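Local coordinates for leucyl-trna synthetase (Plasmodium knowlesi, PDB 5FOF), which attaches leucine to its cognate tRNA and, through the editing domain represented here, probably hydrolyses wrongly charged tRNA, at residues N144-V154 / N322-E330. Numbering follows the deposited sequence.
Sequences NSLYNLAYQGV and NNEGFLYSE
Gln-152 makes the straightest polar link of the contact, between the residue just after helix 143-151 and the one just after strand 325-328: Ser-329 N donates to its OE1 over 3.0 Å at an N-H...O angle of 169°, in the carbonyl plane and on a lone pair. The other end of the same amide turns back on the last turn of the helix, where NE2 donates to Asn-148 O at 3.1 Å. That oxygen also accepts from Gln-152 N, and the two donors reach it from opposite faces of its plane. Held at both ends, the amide has its rotation fixed, and NE2 lies obliquely beside Tyr-328 CD2.

The Tyr-328 ring crosses the helix side chains, with Asn-148 CB and Leu-149 CD2 also oblique to it. With CG anti to the backbone N (chi1 174°), its hydroxyl reaches the first turn and donates to Glu-330 OE1 at 2.5 Å, meeting that oxygen from above the carboxylate plane. Asn-148 ND2 adds a weak bond to the hydroxyl, its amide nearly perpendicular to the ring. Asn-144 ND2 is 2.9 Å from Glu-330 OE1, but too bent to be more than weak; Glu-330 OE2 is taken by Ala-207 N.

At the other end, Val-154 lies over one face of Phe-326, CG2 standing 3.9 Å from the ring centroid and 15° off the normal, a CH-pi contact. A Schellman motif with Gly-153, of positive phi, as C-prime closes the helix; Val-154 N bonds back to Leu-149 O, placing Val-154 against the ring.

The contact packs helix 143-151 against the C-terminal strand of the editing domain's mixed sheet, which pairs antiparallel with 33-40. It grades from apolar packing to a polar network, where the tyrosine hydroxyl and Ala-207 N, with a weak contribution from Asn-144, probably stabilise the charge of the Glu-330 side-chain carboxylate.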
loop_
_atom_site.group_PDB
_atom_site.type_symbol
_atom_site.label_atom_id
_atom_site.label_comp_id
_atom_site.label_asym_id
_atom_site.label_seq_id
_atom_site.Cartn_x
_atom_site.Cartn_y
_atom_site.Cartn_z
ATOM N N ASN A 144 -9.325 4.704 8.377
ATOM C CA ASN A 144 -10.299 4.967 7.326
ATOM C C ASN A 144 -10.812 3.707 6.635
ATOM O O ASN A 144 -12.007 3.567 6.421
ATOM C CB ASN A 144 -9.695 5.916 6.296
ATOM C CG ASN A 144 -10.689 6.323 5.235
ATOM O OD1 ASN A 144 -11.790 6.800 5.551
ATOM N ND2 ASN A 144 -10.312 6.157 3.976
ATOM N N SER A 145 -9.906 2.780 6.332
ATOM C CA SER A 145 -10.230 1.591 5.543
ATOM C C SER A 145 -10.927 0.467 6.273
ATOM O O SER A 145 -11.610 -0.321 5.656
ATOM C CB SER A 145 -8.955 1.034 4.932
ATOM O OG SER A 145 -8.124 0.459 5.924
ATOM N N LEU A 146 -10.766 0.398 7.583
ATOM C CA LEU A 146 -11.136 -0.782 8.364
ATOM C C LEU A 146 -12.564 -1.233 8.171
ATOM O O LEU A 146 -12.795 -2.382 7.815
ATOM C CB LEU A 146 -10.880 -0.554 9.860
ATOM C CG LEU A 146 -9.422 -0.650 10.331
ATOM C CD1 LEU A 146 -9.296 -0.089 11.744
ATOM C CD2 LEU A 146 -8.901 -2.083 10.272
ATOM N N TYR A 147 -13.521 -0.347 8.420
ATOM C CA TYR A 147 -14.918 -0.742 8.332
ATOM C C TYR A 147 -15.288 -1.056 6.890
ATOM O O TYR A 147 -16.013 -2.017 6.613
ATOM C CB TYR A 147 -15.864 0.266 9.030
ATOM C CG TYR A 147 -16.044 -0.112 10.489
ATOM C CD1 TYR A 147 -16.653 -1.329 10.828
ATOM C CD2 TYR A 147 -15.570 0.695 11.520
ATOM C CE1 TYR A 147 -16.803 -1.722 12.141
ATOM C CE2 TYR A 147 -15.713 0.305 12.855
ATOM C CZ TYR A 147 -16.329 -0.909 13.156
ATOM O OH TYR A 147 -16.501 -1.334 14.460
ATOM N N ASN A 148 -14.716 -0.292 5.968
ATOM C CA ASN A 148 -14.834 -0.613 4.551
ATOM C C ASN A 148 -14.312 -2.014 4.216
ATOM O O ASN A 148 -14.973 -2.753 3.509
ATOM C CB ASN A 148 -14.154 0.467 3.703
ATOM C CG ASN A 148 -14.963 1.745 3.653
ATOM O OD1 ASN A 148 -16.177 1.702 3.491
ATOM N ND2 ASN A 148 -14.299 2.886 3.787
ATOM N N LEU A 149 -13.145 -2.369 4.748
ATOM C CA LEU A 149 -12.575 -3.693 4.546
ATOM C C LEU A 149 -13.489 -4.795 5.131
ATOM O O LEU A 149 -13.682 -5.860 4.517
ATOM C CB LEU A 149 -11.171 -3.772 5.150
ATOM C CG LEU A 149 -10.043 -2.999 4.464
ATOM C CD1 LEU A 149 -8.756 -3.067 5.287
ATOM C CD2 LEU A 149 -9.783 -3.544 3.083
ATOM N N ALA A 150 -14.058 -4.527 6.306
ATOM C CA ALA A 150 -14.972 -5.468 6.959
ATOM C C ALA A 150 -16.275 -5.700 6.161
ATOM O O ALA A 150 -16.731 -6.861 6.018
ATOM C CB ALA A 150 -15.286 -4.997 8.380
ATOM N N TYR A 151 -16.851 -4.606 5.646
ATOM C CA TYR A 151 -18.030 -4.678 4.776
ATOM C C TYR A 151 -17.766 -5.276 3.384
ATOM O O TYR A 151 -18.704 -5.756 2.743
ATOM C CB TYR A 151 -18.721 -3.316 4.649
ATOM C CG TYR A 151 -19.399 -2.872 5.926
ATOM C CD1 TYR A 151 -20.348 -3.676 6.551
ATOM C CD2 TYR A 151 -19.105 -1.643 6.505
ATOM C CE1 TYR A 151 -20.974 -3.271 7.718
ATOM C CE2 TYR A 151 -19.722 -1.234 7.676
ATOM C CZ TYR A 151 -20.659 -2.050 8.280
ATOM O OH TYR A 151 -21.288 -1.648 9.447
ATOM N N GLN A 152 -16.515 -5.252 2.923
ATOM C CA GLN A 152 -16.137 -5.963 1.692
ATOM C C GLN A 152 -15.553 -7.363 1.956
ATOM O O GLN A 152 -14.967 -7.980 1.061
ATOM C CB GLN A 152 -15.209 -5.086 0.849
ATOM C CG GLN A 152 -15.964 -3.884 0.297
ATOM C CD GLN A 152 -15.065 -2.807 -0.269
ATOM O OE1 GLN A 152 -15.078 -2.540 -1.477
ATOM N NE2 GLN A 152 -14.280 -2.179 0.593
ATOM N N GLY A 153 -15.721 -7.852 3.189
ATOM C CA GLY A 153 -15.387 -9.215 3.557
ATOM C C GLY A 153 -13.934 -9.575 3.786
ATOM O O GLY A 153 -13.639 -10.766 3.945
ATOM N N VAL A 154 -13.036 -8.581 3.824
ATOM C CA VAL A 154 -11.584 -8.835 3.973
ATOM C C VAL A 154 -11.187 -9.093 5.424
ATOM O O VAL A 154 -10.225 -9.823 5.665
ATOM C CB VAL A 154 -10.697 -7.697 3.395
ATOM C CG1 VAL A 154 -9.201 -8.004 3.533
ATOM C CG2 VAL A 154 -11.014 -7.471 1.931
ATOM N N ASN A 322 -4.974 -14.546 -8.346
ATOM C CA ASN A 322 -3.857 -15.118 -7.573
ATOM C C ASN A 322 -3.853 -14.770 -6.080
ATOM O O ASN A 322 -2.923 -15.141 -5.369
ATOM C CB ASN A 322 -2.523 -14.707 -8.204
ATOM C CG ASN A 322 -2.348 -15.268 -9.602
ATOM O OD1 ASN A 322 -2.039 -16.445 -9.762
ATOM N ND2 ASN A 322 -2.534 -14.431 -10.616
ATOM N N ASN A 323 -4.897 -14.088 -5.609
ATOM C CA ASN A 323 -5.032 -13.693 -4.210
ATOM C C ASN A 323 -3.843 -12.872 -3.721
ATOM O O ASN A 323 -3.304 -13.116 -2.655
ATOM C CB ASN A 323 -5.256 -14.920 -3.317
ATOM C CG ASN A 323 -6.417 -15.781 -3.785
ATOM O OD1 ASN A 323 -7.581 -15.530 -3.433
ATOM N ND2 ASN A 323 -6.110 -16.801 -4.578
ATOM N N GLU A 324 -3.434 -11.916 -4.539
ATOM C CA GLU A 324 -2.396 -10.969 -4.195
ATOM C C GLU A 324 -2.987 -9.596 -3.879
ATOM O O GLU A 324 -2.258 -8.629 -3.687
ATOM C CB GLU A 324 -1.399 -10.875 -5.358
ATOM C CG GLU A 324 -0.577 -12.136 -5.541
ATOM C CD GLU A 324 0.183 -12.522 -4.277
ATOM O OE1 GLU A 324 0.623 -11.617 -3.538
ATOM O OE2 GLU A 324 0.336 -13.728 -4.009
ATOM N N GLY A 325 -4.312 -9.515 -3.817
ATOM C CA GLY A 325 -4.970 -8.270 -3.526
ATOM C C GLY A 325 -6.482 -8.334 -3.480
ATOM O O GLY A 325 -7.100 -9.417 -3.499
ATOM N N PHE A 326 -7.072 -7.143 -3.424
ATOM C CA PHE A 326 -8.511 -6.978 -3.310
ATOM C C PHE A 326 -8.933 -5.764 -4.110
ATOM O O PHE A 326 -8.153 -4.822 -4.281
ATOM C CB PHE A 326 -8.917 -6.765 -1.839
ATOM C CG PHE A 326 -8.480 -7.858 -0.929
ATOM C CD1 PHE A 326 -9.151 -9.060 -0.921
ATOM C CD2 PHE A 326 -7.381 -7.702 -0.103
ATOM C CE1 PHE A 326 -8.749 -10.104 -0.092
ATOM C CE2 PHE A 326 -6.965 -8.730 0.734
ATOM C CZ PHE A 326 -7.648 -9.942 0.737
ATOM N N LEU A 327 -10.169 -5.802 -4.591
ATOM C CA LEU A 327 -10.864 -4.613 -5.079
ATOM C C LEU A 327 -11.472 -3.878 -3.892
ATOM O O LEU A 327 -11.967 -4.499 -2.952
ATOM C CB LEU A 327 -11.937 -4.996 -6.103
ATOM C CG LEU A 327 -11.381 -5.793 -7.305
ATOM C CD1 LEU A 327 -12.456 -6.038 -8.366
ATOM C CD2 LEU A 327 -10.157 -5.117 -7.935
ATOM N N TYR A 328 -11.400 -2.549 -3.924
ATOM C CA TYR A 328 -11.767 -1.730 -2.769
ATOM C C TYR A 328 -12.442 -0.455 -3.224
ATOM O O TYR A 328 -11.870 0.299 -4.014
ATOM C CB TYR A 328 -10.529 -1.411 -1.920
ATOM C CG TYR A 328 -10.771 -0.454 -0.776
ATOM C CD1 TYR A 328 -10.690 0.916 -0.971
ATOM C CD2 TYR A 328 -11.060 -0.916 0.511
ATOM C CE1 TYR A 328 -10.909 1.803 0.067
ATOM C CE2 TYR A 328 -11.277 -0.029 1.575
ATOM C CZ TYR A 328 -11.201 1.334 1.336
ATOM O OH TYR A 328 -11.403 2.250 2.337
ATOM N N SER A 329 -13.659 -0.239 -2.712
ATOM C CA SER A 329 -14.409 1.012 -2.874
ATOM C C SER A 329 -14.661 1.625 -1.519
ATOM O O SER A 329 -14.781 0.904 -0.527
ATOM C CB SER A 329 -15.748 0.753 -3.566
ATOM O OG SER A 329 -15.537 0.654 -4.965
ATOM N N GLU A 330 -14.742 2.954 -1.471
ATOM C CA GLU A 330 -15.202 3.644 -0.258
ATOM C C GLU A 330 -16.095 4.852 -0.566
ATOM O O GLU A 330 -16.805 5.326 0.335
ATOM C CB GLU A 330 -14.011 4.034 0.630
ATOM C CG GLU A 330 -13.118 5.116 0.058
ATOM C CD GLU A 330 -11.867 5.340 0.884
ATOM O OE1 GLU A 330 -11.699 4.710 1.941
ATOM O OE2 GLU A 330 -11.024 6.146 0.457
ATOM O OXT GLU A 330 -16.127 5.363 -1.699
#